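Local coordinates for protein phosphoglycolate phosphatase (Thermoplasma acidophilum, PDB 1KYT) that catalyses the magnesium-dependent dephosphorylation of 2-phosphoglycolate to glycolate and, less efficiently, releases phosphate from pyrophosphate, at residues 172-177 and 189-194; 5-10 and 38-43; 50-55 and 63-68. The protein carries 1 engineered substitution. All blocks are in the same frame, centred on the assembly; numbering follows the deposited sequence.

Contact 1 of 3, residues 172-177 and 189-194; sequences ILVIGD and VRKACP. With CA (calcium ion), chain D; CA (calcium ion), chain C.
The carbonyl oxygen of I172 receives the backbone N-H of R190, N to O 2.7 Å, while CB of R190 and CB of V189 pack against the same oxygen. Two further bonds continue the parallel ladder: V174 N gives its hydrogen to R190 O at 2.8 Å, and A192 N gives its own to V174 O at 3.1 Å. V174 therefore bonds through both its N-H and its C=O, as expected where parallel strands pair. On its face of the sheet, with chi1 at -64°, CG2 is wedged between the backbone N and the carbonyl carbon; that methyl bears on R190 O and meets CG2 of V189 at 3.6 Å, the two valines crossing at about a right angle. K191 lays its CG against the same V174 methyl, then bends back so that NZ reaches V189 O from above the carbonyl plane, with F185 O as a second acceptor. On the reverse face L173 CD1 leans over the R190 carbonyl and touches CB of A192 at 4.0 Å. Past the ladder, P194 CG rests on CB of D177, whose carboxylate is shared by two calcium ions, OD1 binding one at 2.4 Å and OD2 the other, also at 2.4 Å. D11, N180 and D181 help to hold the first ion, the G14 carbonyl the second; D11, D177, D181 and G14 are magnesium ligands, here holding calcium. D177, on the loop leaving strand 172-175 within a beta-alpha-beta unit, supplies with D181 the acidic metal ligands of motif IV in HAD-like hydrolases.

Contact 2 of 3, residues 5-10 and 38-43; sequences IRLAAI and GLTVSL
L7 and T40 meet where strands 7-10 and 40-43 begin their parallel pairing, and the leucine can be traced outward atom by atom. Its CB passes T40 O at 3.8 Å; CG comes nearer to that oxygen, at 3.6 Å, and also begins to touch the threonine methyl; CD1, at the tip, settles on T40 CG2 at 3.9 Å, the two side chains meeting at a slant. With CG anti to the backbone N (chi1 -175°), the branch lies beside its own carbonyl carbon, alongside the paired strand. T40 O is thus flanked by carbon while it accepts the N-H of A8, N to O 2.9 Å. Bonds from T40 N to R6 O, S42 N to A8 O and I10 N to S42 O complete a ladder of four. At the N-terminal end of the ladder a water accepts from T40 OG1 and donates to R6 O. On the other face, L39 extends CD2 to A8 CB at 4.2 Å, while I10 CD1 slants across V41 CG1. Helix 25-36 packs on this second face through A34 and E35, and helix 154-164 on the A9 and S42 face; strand 172-175 borders 7-10 and strand 65-67 borders 40-43, placing the pair well inside the sheet.

Contact 3 of 3, residues 50-55 and 63-68; sequences PVVYAL and GPVFGE
V52 places its CG1 methyl over one face of the flat F66–G67 peptide, above the C=O bond of F66, while CG2 hangs over the same face farther out, past the oxygen, 3.8 Å from F66 O. The aromatic rings turn elsewhere. F66 leaves the strand on the side facing away from helix 50-55, and its CE1 edge meets S42 OG at 3.7 Å; Y53 instead pairs with F74, the ring planes inclined at about 50°. Two valines therefore carry most of the packing, sliding past each other in opposite directions. V52 CG2 presses on V65 CB at 3.5 Å, tighter than usual, and V52 CG1 lies equally near V65 CG2. A chi1 of 75° wedges V52 CG1 between its own backbone N and carbonyl carbon, which aims both methyls at the strand. An alanine here lacks both methyls, and V65 would probably lose its neighbour on the helix side, with a gap above that peptide. The helix runs roughly antiparallel to strand 65-67, segment axes 153° apart, as the helical connection of the beta-alpha-beta unit 40-44, 49-60, 65-67. Helix 154-164 packs on the sheet's opposite face, against F66, and strands 40-44 and 72-74 flank the strand.

In the fold
All three contacts reach one mixed sheet, the core of the HAD-like fold, contact 3 by packing helix 49-60 on strand 65-67. Along the chain contact 2 comes first, then contact 3, then contact 1; across the sheet contact 2 lies in the middle, its centre 11 Å from that of contact 1 and 14 Å from that of contact 3. Contacts 1 and 2 are joined by backbone bonds of L173 with L7 and A9, contacts 2 and 3 by L43 with F66 and by S42 OG with P64 O. Contacts 1 and 3 do not touch. The parallel core strands thus deliver the nucleophile D11, at the end of strand 7-11, and D177, just beyond strand 172-175, to a shared metal site.

Contact 1 of 3, residues 172-177 and 189-194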
ATOM      1  N   ILE A 172      13.777   6.746   6.879  1.00 13.52           N
ATOM      2  CA  ILE A 172      13.375   5.414   7.307  1.00 12.67           C
ATOM      3  C   ILE A 172      13.955   4.354   6.395  1.00 12.94           C
ATOM      4  O   ILE A 172      13.925   4.489   5.169  1.00  9.86           O
ATOM      5  CB  ILE A 172      11.836   5.245   7.294  1.00 13.15           C
ATOM      6  CG1 ILE A 172      11.197   6.136   8.361  1.00 13.65           C
ATOM      7  CG2 ILE A 172      11.455   3.754   7.505  1.00 13.38           C
ATOM      8  CD1 ILE A 172       9.694   6.178   8.253  1.00 11.39           C
ATOM      9  N   LEU A 173      14.510   3.316   7.013  1.00 11.89           N
ATOM     10  CA  LEU A 173      15.070   2.186   6.289  1.00 11.70           C
ATOM     11  C   LEU A 173      14.198   0.968   6.609  1.00 12.98           C
ATOM     12  O   LEU A 173      13.855   0.734   7.772  1.00 12.40           O
ATOM     13  CB  LEU A 173      16.507   1.923   6.752  1.00 12.84           C
ATOM     14  CG  LEU A 173      17.126   0.575   6.372  1.00 13.83           C
ATOM     15  CD1 LEU A 173      17.152   0.427   4.850  1.00 11.69           C
ATOM     16  CD2 LEU A 173      18.530   0.473   6.963  1.00 11.08           C
ATOM     17  N   VAL A 174      13.816   0.207   5.588  1.00 11.70           N
ATOM     18  CA  VAL A 174      13.031  -1.001   5.834  1.00 11.19           C
ATOM     19  C   VAL A 174      13.821  -2.213   5.369  1.00  9.72           C
ATOM     20  O   VAL A 174      14.466  -2.172   4.317  1.00 11.23           O
ATOM     21  CB  VAL A 174      11.667  -0.995   5.093  1.00  9.86           C
ATOM     22  CG1 VAL A 174      10.795   0.134   5.618  1.00  8.56           C
ATOM     23  CG2 VAL A 174      11.884  -0.887   3.612  1.00 10.09           C
ATOM     24  N   ILE A 175      13.797  -3.269   6.173  1.00  9.08           N
ATOM     25  CA  ILE A 175      14.481  -4.513   5.849  1.00 11.22           C
ATOM     26  C   ILE A 175      13.440  -5.640   5.803  1.00 11.38           C
ATOM     27  O   ILE A 175      12.716  -5.892   6.770  1.00  8.95           O
ATOM     28  CB  ILE A 175      15.595  -4.820   6.881  1.00 13.54           C
ATOM     29  CG1 ILE A 175      16.603  -3.663   6.889  1.00 15.57           C
ATOM     30  CG2 ILE A 175      16.307  -6.123   6.541  1.00 13.05           C
ATOM     31  CD1 ILE A 175      17.642  -3.728   7.998  1.00 18.20           C
ATOM     32  N   GLY A 176      13.368  -6.296   4.646  1.00 11.03           N
ATOM     33  CA  GLY A 176      12.430  -7.373   4.434  1.00 11.16           C
ATOM     34  C   GLY A 176      13.007  -8.443   3.528  1.00 11.17           C
ATOM     35  O   GLY A 176      14.196  -8.423   3.178  1.00  8.50           O
ATOM     36  N   ASP A 177      12.175  -9.386   3.109  1.00  9.51           N
ATOM     37  CA  ASP A 177      12.710 -10.431   2.286  1.00 10.62           C
ATOM     38  C   ASP A 177      11.806 -11.007   1.230  1.00  8.43           C
ATOM     39  O   ASP A 177      12.291 -11.636   0.315  1.00  9.12           O
ATOM     40  CB  ASP A 177      13.232 -11.560   3.185  1.00 10.43           C
ATOM     41  CG  ASP A 177      12.117 -12.293   3.894  1.00 15.20           C
ATOM     42  OD1 ASP A 177      11.083 -11.669   4.153  1.00 12.84           O
ATOM     43  OD2 ASP A 177      12.261 -13.489   4.207  1.00 14.95           O
ATOM     44  N   VAL A 189      10.445   4.877   1.249  1.00 12.39           N
ATOM     45  CA  VAL A 189      11.475   4.700   2.255  1.00 12.51           C
ATOM     46  C   VAL A 189      12.759   4.148   1.653  1.00 12.71           C
ATOM     47  O   VAL A 189      12.809   3.827   0.461  1.00 13.58           O
ATOM     48  CB  VAL A 189      10.997   3.720   3.323  1.00 11.67           C
ATOM     49  CG1 VAL A 189       9.793   4.281   4.045  1.00 12.80           C
ATOM     50  CG2 VAL A 189      10.624   2.382   2.650  1.00 11.14           C
ATOM     51  N   ARG A 190      13.798   4.044   2.478  1.00 12.24           N
ATOM     52  CA  ARG A 190      15.062   3.469   2.036  1.00 11.69           C
ATOM     53  C   ARG A 190      14.849   1.964   2.214  1.00 12.21           C
ATOM     54  O   ARG A 190      14.158   1.536   3.141  1.00 11.64           O
ATOM     55  CB  ARG A 190      16.227   3.941   2.902  1.00 13.62           C
ATOM     56  CG  ARG A 190      17.578   3.792   2.221  1.00 15.03           C
ATOM     57  CD  ARG A 190      17.737   4.813   1.097  1.00 18.58           C
ATOM     58  NE  ARG A 190      17.745   6.185   1.605  1.00 19.21           N
ATOM     59  CZ  ARG A 190      18.761   6.731   2.267  1.00 20.63           C
ATOM     60  NH1 ARG A 190      19.855   6.027   2.497  1.00 21.36           N
ATOM     61  NH2 ARG A 190      18.676   7.974   2.722  1.00 21.55           N
ATOM     62  N   LYS A 191      15.454   1.168   1.336  1.00 12.00           N
ATOM     63  CA  LYS A 191      15.263  -0.279   1.353  1.00 10.85           C
ATOM     64  C   LYS A 191      16.526  -1.115   1.266  1.00 13.48           C
ATOM     65  O   LYS A 191      17.452  -0.783   0.519  1.00 11.47           O
ATOM     66  CB  LYS A 191      14.366  -0.663   0.178  1.00 12.42           C
ATOM     67  CG  LYS A 191      13.015   0.013   0.160  1.00 10.99           C
ATOM     68  CD  LYS A 191      12.345  -0.205  -1.185  1.00 17.27           C
ATOM     69  CE  LYS A 191      12.104   1.095  -1.894  1.00 18.44           C
ATOM     70  NZ  LYS A 191      11.024   1.849  -1.220  1.00 21.90           N
ATOM     71  N   ALA A 192      16.540  -2.222   2.000  1.00 13.93           N
ATOM     72  CA  ALA A 192      17.663  -3.149   1.983  1.00 12.99           C
ATOM     73  C   ALA A 192      17.094  -4.541   2.166  1.00 14.73           C
ATOM     74  O   ALA A 192      16.058  -4.715   2.816  1.00 13.12           O
ATOM     75  CB  ALA A 192      18.649  -2.829   3.093  1.00 13.85           C
ATOM     76  N   CYS A 193      17.757  -5.529   1.576  1.00 12.25           N
ATOM     77  CA  CYS A 193      17.304  -6.913   1.669  1.00 10.57           C
ATOM     78  C   CYS A 193      18.470  -7.903   1.683  1.00 10.04           C
ATOM     79  O   CYS A 193      19.605  -7.539   1.391  1.00 12.17           O
ATOM     80  CB  CYS A 193      16.378  -7.226   0.495  1.00 10.97           C
ATOM     81  SG  CYS A 193      17.185  -7.143  -1.106  1.00 12.90           S
ATOM     82  N   PRO A 194      18.203  -9.167   2.052  1.00  8.88           N
ATOM     83  CA  PRO A 194      19.241 -10.209   2.101  1.00 10.28           C
ATOM     84  C   PRO A 194      19.499 -10.853   0.735  1.00 12.59           C
ATOM     85  O   PRO A 194      18.756 -10.619  -0.229  1.00 11.62           O
ATOM     86  CB  PRO A 194      18.690 -11.194   3.124  1.00  9.86           C
ATOM     87  CG  PRO A 194      17.185 -11.128   2.863  1.00  6.95           C
ATOM     88  CD  PRO A 194      16.963  -9.617   2.714  1.00  8.20           C
TER
HETATM   89 CA    CA D 503      13.889 -15.063   5.129  1.00 11.68          CA
HETATM   90 CA    CA C 502       8.807 -11.335   4.985  1.00 16.96          CA
HETATM   91  O   HOH W   1       8.130 -13.736   5.577  1.00 17.32           O
HETATM   92  O   HOH W   2       7.312 -11.120   7.259  1.00 22.71           O
HETATM   93  O   HOH W   3      11.825 -16.677   5.471  1.00 13.59           O
HETATM   94  O   HOH W   4      14.166 -15.815   7.584  1.00 10.68           O
HETATM   95  O   HOH W   5      15.248 -17.186   5.024  1.00 10.99           O

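Contact 2 of 3, residues 5-10 and 38-43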
ATOM      1  N   ILE A   5      19.587   8.040   7.774  1.00 26.91           N
ATOM      2  CA  ILE A   5      18.625   7.103   8.337  1.00 20.35           C
ATOM      3  C   ILE A   5      18.516   7.313   9.831  1.00 17.15           C
ATOM      4  O   ILE A   5      19.517   7.333  10.520  1.00 16.87           O
ATOM      5  CB  ILE A   5      19.053   5.642   8.080  1.00 18.58           C
ATOM      6  CG1 ILE A   5      19.138   5.389   6.571  1.00 16.41           C
ATOM      7  CG2 ILE A   5      18.089   4.686   8.775  1.00 17.33           C
ATOM      8  CD1 ILE A   5      17.930   5.838   5.807  1.00 17.78           C
ATOM      9  N   ARG A   6      17.291   7.465  10.325  0.50 17.05           N
ATOM     10  CA  ARG A   6      17.068   7.668  11.753  0.50 16.85           C
ATOM     11  C   ARG A   6      16.367   6.453  12.351  0.50 15.59           C
ATOM     12  O   ARG A   6      16.549   6.132  13.515  0.50 17.11           O
ATOM     13  CB  ARG A   6      16.221   8.927  11.973  0.50 18.80           C
ATOM     14  CG  ARG A   6      16.905  10.224  11.549  0.50 21.49           C
ATOM     15  CD  ARG A   6      16.032  11.442  11.834  0.50 24.73           C
ATOM     16  NE  ARG A   6      16.679  12.700  11.465  0.50 28.11           N
ATOM     17  CZ  ARG A   6      16.142  13.901  11.662  0.50 29.74           C
ATOM     18  NH1 ARG A   6      14.947  14.009  12.228  0.50 30.38           N
ATOM     19  NH2 ARG A   6      16.799  14.995  11.291  0.50 30.93           N
ATOM     20  N   LEU A   7      15.563   5.774  11.542  1.00 14.80           N
ATOM     21  CA  LEU A   7      14.842   4.600  12.011  1.00 12.73           C
ATOM     22  C   LEU A   7      14.873   3.443  11.017  1.00 10.92           C
ATOM     23  O   LEU A   7      14.844   3.647   9.804  1.00 12.69           O
ATOM     24  CB  LEU A   7      13.387   4.981  12.337  1.00 12.29           C
ATOM     25  CG  LEU A   7      12.454   3.940  12.960  1.00 15.55           C
ATOM     26  CD1 LEU A   7      11.333   4.646  13.706  1.00 16.12           C
ATOM     27  CD2 LEU A   7      11.870   3.048  11.893  1.00 15.04           C
ATOM     28  N   ALA A   8      14.943   2.230  11.545  1.00 10.47           N
ATOM     29  CA  ALA A   8      14.950   1.019  10.730  1.00 10.59           C
ATOM     30  C   ALA A   8      13.800   0.119  11.174  1.00 10.14           C
ATOM     31  O   ALA A   8      13.641  -0.163  12.366  1.00  9.59           O
ATOM     32  CB  ALA A   8      16.289   0.284  10.881  1.00 12.67           C
ATOM     33  N   ALA A   9      12.979  -0.302  10.215  1.00 10.22           N
ATOM     34  CA  ALA A   9      11.839  -1.165  10.518  1.00 10.10           C
ATOM     35  C   ALA A   9      12.202  -2.529   9.967  1.00 10.10           C
ATOM     36  O   ALA A   9      12.337  -2.684   8.761  1.00 11.61           O
ATOM     37  CB  ALA A   9      10.587  -0.625   9.848  1.00  5.16           C
ATOM     38  N   ILE A  10      12.346  -3.517  10.848  1.00 12.99           N
ATOM     39  CA  ILE A  10      12.780  -4.846  10.433  1.00 11.81           C
ATOM     40  C   ILE A  10      11.781  -5.992  10.593  1.00 12.75           C
ATOM     41  O   ILE A  10      11.117  -6.119  11.629  1.00 13.54           O
ATOM     42  CB  ILE A  10      14.061  -5.232  11.199  1.00 12.89           C
ATOM     43  CG1 ILE A  10      15.080  -4.099  11.105  1.00 11.42           C
ATOM     44  CG2 ILE A  10      14.647  -6.544  10.659  1.00  7.10           C
ATOM     45  CD1 ILE A  10      16.374  -4.369  11.920  1.00 14.96           C
ATOM     46  N   GLY A  38      22.736   5.816  17.983  1.00 21.51           N
ATOM     47  CA  GLY A  38      21.643   6.718  17.667  1.00 18.33           C
ATOM     48  C   GLY A  38      20.482   6.210  16.825  1.00 17.87           C
ATOM     49  O   GLY A  38      19.464   6.890  16.720  1.00 17.88           O
ATOM     50  N   LEU A  39      20.617   5.034  16.221  1.00 15.58           N
ATOM     51  CA  LEU A  39      19.537   4.486  15.397  1.00 13.00           C
ATOM     52  C   LEU A  39      18.361   3.964  16.224  1.00 12.22           C
ATOM     53  O   LEU A  39      18.561   3.329  17.254  1.00 12.28           O
ATOM     54  CB  LEU A  39      20.066   3.336  14.538  1.00 13.97           C
ATOM     55  CG  LEU A  39      19.013   2.579  13.718  1.00 10.67           C
ATOM     56  CD1 LEU A  39      18.456   3.473  12.623  1.00  9.97           C
ATOM     57  CD2 LEU A  39      19.646   1.326  13.133  1.00 13.57           C
ATOM     58  N   THR A  40      17.141   4.247  15.774  1.00 11.70           N
ATOM     59  CA  THR A  40      15.935   3.749  16.439  1.00 11.25           C
ATOM     60  C   THR A  40      15.511   2.519  15.649  1.00 12.11           C
ATOM     61  O   THR A  40      15.430   2.566  14.417  1.00 13.07           O
ATOM     62  CB  THR A  40      14.793   4.779  16.405  1.00 12.33           C
ATOM     63  OG1 THR A  40      15.130   5.883  17.251  1.00 14.88           O
ATOM     64  CG2 THR A  40      13.487   4.164  16.885  1.00 10.39           C
ATOM     65  N   VAL A  41      15.254   1.417  16.346  1.00 11.29           N
ATOM     66  CA  VAL A  41      14.845   0.185  15.682  1.00  8.61           C
ATOM     67  C   VAL A  41      13.445  -0.247  16.054  1.00  8.27           C
ATOM     68  O   VAL A  41      13.045  -0.164  17.214  1.00 10.28           O
ATOM     69  CB  VAL A  41      15.797  -0.996  16.005  1.00  7.04           C
ATOM     70  CG1 VAL A  41      15.262  -2.306  15.376  1.00  4.27           C
ATOM     71  CG2 VAL A  41      17.190  -0.699  15.446  1.00  7.22           C
ATOM     72  N   SER A  42      12.702  -0.695  15.049  1.00  8.34           N
ATOM     73  CA  SER A  42      11.352  -1.204  15.265  1.00 10.43           C
ATOM     74  C   SER A  42      11.257  -2.584  14.631  1.00 11.85           C
ATOM     75  O   SER A  42      11.702  -2.797  13.494  1.00 10.09           O
ATOM     76  CB  SER A  42      10.295  -0.299  14.644  1.00 10.01           C
ATOM     77  OG  SER A  42       9.000  -0.870  14.818  1.00  9.49           O
ATOM     78  N   LEU A  43      10.680  -3.520  15.378  1.00 11.03           N
ATOM     79  CA  LEU A  43      10.527  -4.871  14.894  1.00 10.92           C
ATOM     80  C   LEU A  43       9.079  -5.099  14.511  1.00 10.08           C
ATOM     81  O   LEU A  43       8.168  -4.626  15.177  1.00 12.03           O
ATOM     82  CB  LEU A  43      10.950  -5.887  15.962  1.00 13.22           C
ATOM     83  CG  LEU A  43      12.393  -5.834  16.482  1.00 12.26           C
ATOM     84  CD1 LEU A  43      12.676  -7.128  17.266  1.00 15.45           C
ATOM     85  CD2 LEU A  43      13.383  -5.686  15.330  1.00 14.45           C
TER
HETATM   86  O   HOH W   6      17.135   7.335  15.993  1.00 25.46           O

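Contact 3 of 3, residues 50-55 and 63-68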
ATOM      1  N   PRO A  50       2.643 -10.401  22.852  1.00  9.08           N
ATOM      2  CA  PRO A  50       3.540 -10.745  23.958  1.00 10.72           C
ATOM      3  C   PRO A  50       4.840 -11.370  23.416  1.00  7.75           C
ATOM      4  O   PRO A  50       5.884 -11.269  24.033  1.00  7.37           O
ATOM      5  CB  PRO A  50       2.718 -11.726  24.787  1.00 10.21           C
ATOM      6  CG  PRO A  50       1.738 -12.270  23.839  1.00 11.70           C
ATOM      7  CD  PRO A  50       1.350 -11.074  23.009  1.00 10.92           C
ATOM      8  N   VAL A  51       4.777 -12.014  22.256  1.00  8.06           N
ATOM      9  CA  VAL A  51       5.997 -12.595  21.718  1.00  8.58           C
ATOM     10  C   VAL A  51       6.984 -11.518  21.228  1.00 11.12           C
ATOM     11  O   VAL A  51       8.190 -11.589  21.502  1.00  9.21           O
ATOM     12  CB  VAL A  51       5.671 -13.603  20.603  1.00  8.70           C
ATOM     13  CG1 VAL A  51       6.924 -13.971  19.843  1.00  9.55           C
ATOM     14  CG2 VAL A  51       5.048 -14.855  21.224  1.00  6.48           C
ATOM     15  N   VAL A  52       6.493 -10.520  20.497  1.00  9.98           N
ATOM     16  CA  VAL A  52       7.390  -9.479  20.031  1.00 11.32           C
ATOM     17  C   VAL A  52       7.806  -8.609  21.232  1.00 10.54           C
ATOM     18  O   VAL A  52       8.861  -8.001  21.227  1.00 10.12           O
ATOM     19  CB  VAL A  52       6.742  -8.621  18.904  1.00 11.44           C
ATOM     20  CG1 VAL A  52       5.715  -7.659  19.464  1.00 14.71           C
ATOM     21  CG2 VAL A  52       7.827  -7.870  18.158  1.00 14.22           C
ATOM     22  N   TYR A  53       6.965  -8.564  22.260  1.00  8.87           N
ATOM     23  CA  TYR A  53       7.286  -7.792  23.463  1.00 10.83           C
ATOM     24  C   TYR A  53       8.525  -8.414  24.105  1.00  9.62           C
ATOM     25  O   TYR A  53       9.441  -7.719  24.558  1.00 10.82           O
ATOM     26  CB  TYR A  53       6.096  -7.840  24.435  1.00  7.62           C
ATOM     27  CG  TYR A  53       6.426  -7.474  25.861  1.00 10.52           C
ATOM     28  CD1 TYR A  53       6.650  -6.149  26.230  1.00  9.35           C
ATOM     29  CD2 TYR A  53       6.503  -8.454  26.850  1.00  8.90           C
ATOM     30  CE1 TYR A  53       6.941  -5.806  27.560  1.00 11.10           C
ATOM     31  CE2 TYR A  53       6.792  -8.119  28.179  1.00 10.54           C
ATOM     32  CZ  TYR A  53       7.007  -6.794  28.521  1.00  9.09           C
ATOM     33  OH  TYR A  53       7.291  -6.460  29.831  1.00 12.46           O
ATOM     34  N   ALA A  54       8.542  -9.743  24.128  1.00 11.04           N
ATOM     35  CA  ALA A  54       9.640 -10.489  24.696  1.00  8.60           C
ATOM     36  C   ALA A  54      10.912 -10.168  23.937  1.00  9.03           C
ATOM     37  O   ALA A  54      11.970 -10.051  24.530  1.00  9.03           O
ATOM     38  CB  ALA A  54       9.342 -11.997  24.628  1.00  9.69           C
ATOM     39  N   LEU A  55      10.814 -10.014  22.617  1.00  7.85           N
ATOM     40  CA  LEU A  55      12.017  -9.706  21.849  1.00 10.33           C
ATOM     41  C   LEU A  55      12.482  -8.306  22.184  1.00 10.86           C
ATOM     42  O   LEU A  55      13.682  -8.057  22.286  1.00 10.77           O
ATOM     43  CB  LEU A  55      11.765  -9.810  20.346  1.00  9.10           C
ATOM     44  CG  LEU A  55      11.384 -11.211  19.877  1.00  8.60           C
ATOM     45  CD1 LEU A  55      11.094 -11.172  18.387  1.00 11.21           C
ATOM     46  CD2 LEU A  55      12.488 -12.200  20.206  1.00 11.03           C
ATOM     47  N   GLY A  63      12.739   0.942  19.890  1.00 13.45           N
ATOM     48  CA  GLY A  63      11.570   1.515  19.255  1.00 13.26           C
ATOM     49  C   GLY A  63      10.349   0.669  19.540  1.00 13.80           C
ATOM     50  O   GLY A  63      10.439  -0.347  20.217  1.00 15.05           O
ATOM     51  N   PRO A  64       9.180   1.058  19.026  1.00 14.82           N
ATOM     52  CA  PRO A  64       7.971   0.268  19.276  1.00 10.22           C
ATOM     53  C   PRO A  64       8.070  -1.052  18.513  1.00  9.14           C
ATOM     54  O   PRO A  64       8.857  -1.176  17.585  1.00 13.57           O
ATOM     55  CB  PRO A  64       6.861   1.152  18.708  1.00 14.49           C
ATOM     56  CG  PRO A  64       7.494   2.551  18.626  1.00 13.70           C
ATOM     57  CD  PRO A  64       8.882   2.247  18.210  1.00 14.84           C
ATOM     58  N   VAL A  65       7.307  -2.053  18.906  1.00 10.34           N
ATOM     59  CA  VAL A  65       7.333  -3.299  18.144  1.00  9.01           C
ATOM     60  C   VAL A  65       5.904  -3.653  17.759  1.00  9.09           C
ATOM     61  O   VAL A  65       4.952  -3.324  18.482  1.00 11.72           O
ATOM     62  CB  VAL A  65       7.996  -4.476  18.915  1.00  7.85           C
ATOM     63  CG1 VAL A  65       9.500  -4.247  19.033  1.00  8.60           C
ATOM     64  CG2 VAL A  65       7.368  -4.644  20.255  1.00  7.46           C
ATOM     65  N   PHE A  66       5.752  -4.295  16.605  1.00  9.67           N
ATOM     66  CA  PHE A  66       4.439  -4.681  16.108  1.00  8.64           C
ATOM     67  C   PHE A  66       4.272  -6.190  15.958  1.00  8.66           C
ATOM     68  O   PHE A  66       5.211  -6.916  15.615  1.00 10.80           O
ATOM     69  CB  PHE A  66       4.154  -4.048  14.734  1.00  7.76           C
ATOM     70  CG  PHE A  66       4.168  -2.535  14.721  1.00  8.79           C
ATOM     71  CD1 PHE A  66       5.364  -1.836  14.649  1.00 10.85           C
ATOM     72  CD2 PHE A  66       2.981  -1.818  14.733  1.00  6.50           C
ATOM     73  CE1 PHE A  66       5.380  -0.431  14.582  1.00 12.06           C
ATOM     74  CE2 PHE A  66       2.985  -0.421  14.667  1.00  9.10           C
ATOM     75  CZ  PHE A  66       4.191   0.272  14.591  1.00 11.60           C
ATOM     76  N   GLY A  67       3.053  -6.646  16.214  1.00  7.81           N
ATOM     77  CA  GLY A  67       2.728  -8.045  16.057  1.00  9.30           C
ATOM     78  C   GLY A  67       1.533  -8.093  15.121  1.00 10.48           C
ATOM     79  O   GLY A  67       1.012  -7.046  14.709  1.00  8.62           O
ATOM     80  N   GLU A  68       1.097  -9.295  14.780  1.00  9.83           N
ATOM     81  CA  GLU A  68      -0.047  -9.466  13.904  1.00  9.19           C
ATOM     82  C   GLU A  68       0.058  -8.629  12.637  1.00  8.82           C
ATOM     83  O   GLU A  68      -0.921  -8.051  12.165  1.00  9.15           O
ATOM     84  CB  GLU A  68      -1.333  -9.156  14.680  1.00  8.06           C
ATOM     85  CG  GLU A  68      -1.515 -10.052  15.904  1.00  7.82           C
ATOM     86  CD  GLU A  68      -2.892  -9.911  16.554  1.00  8.89           C
ATOM     87  OE1 GLU A  68      -3.909 -10.026  15.849  1.00 11.41           O
ATOM     88  OE2 GLU A  68      -2.959  -9.690  17.775  1.00 10.46           O
TER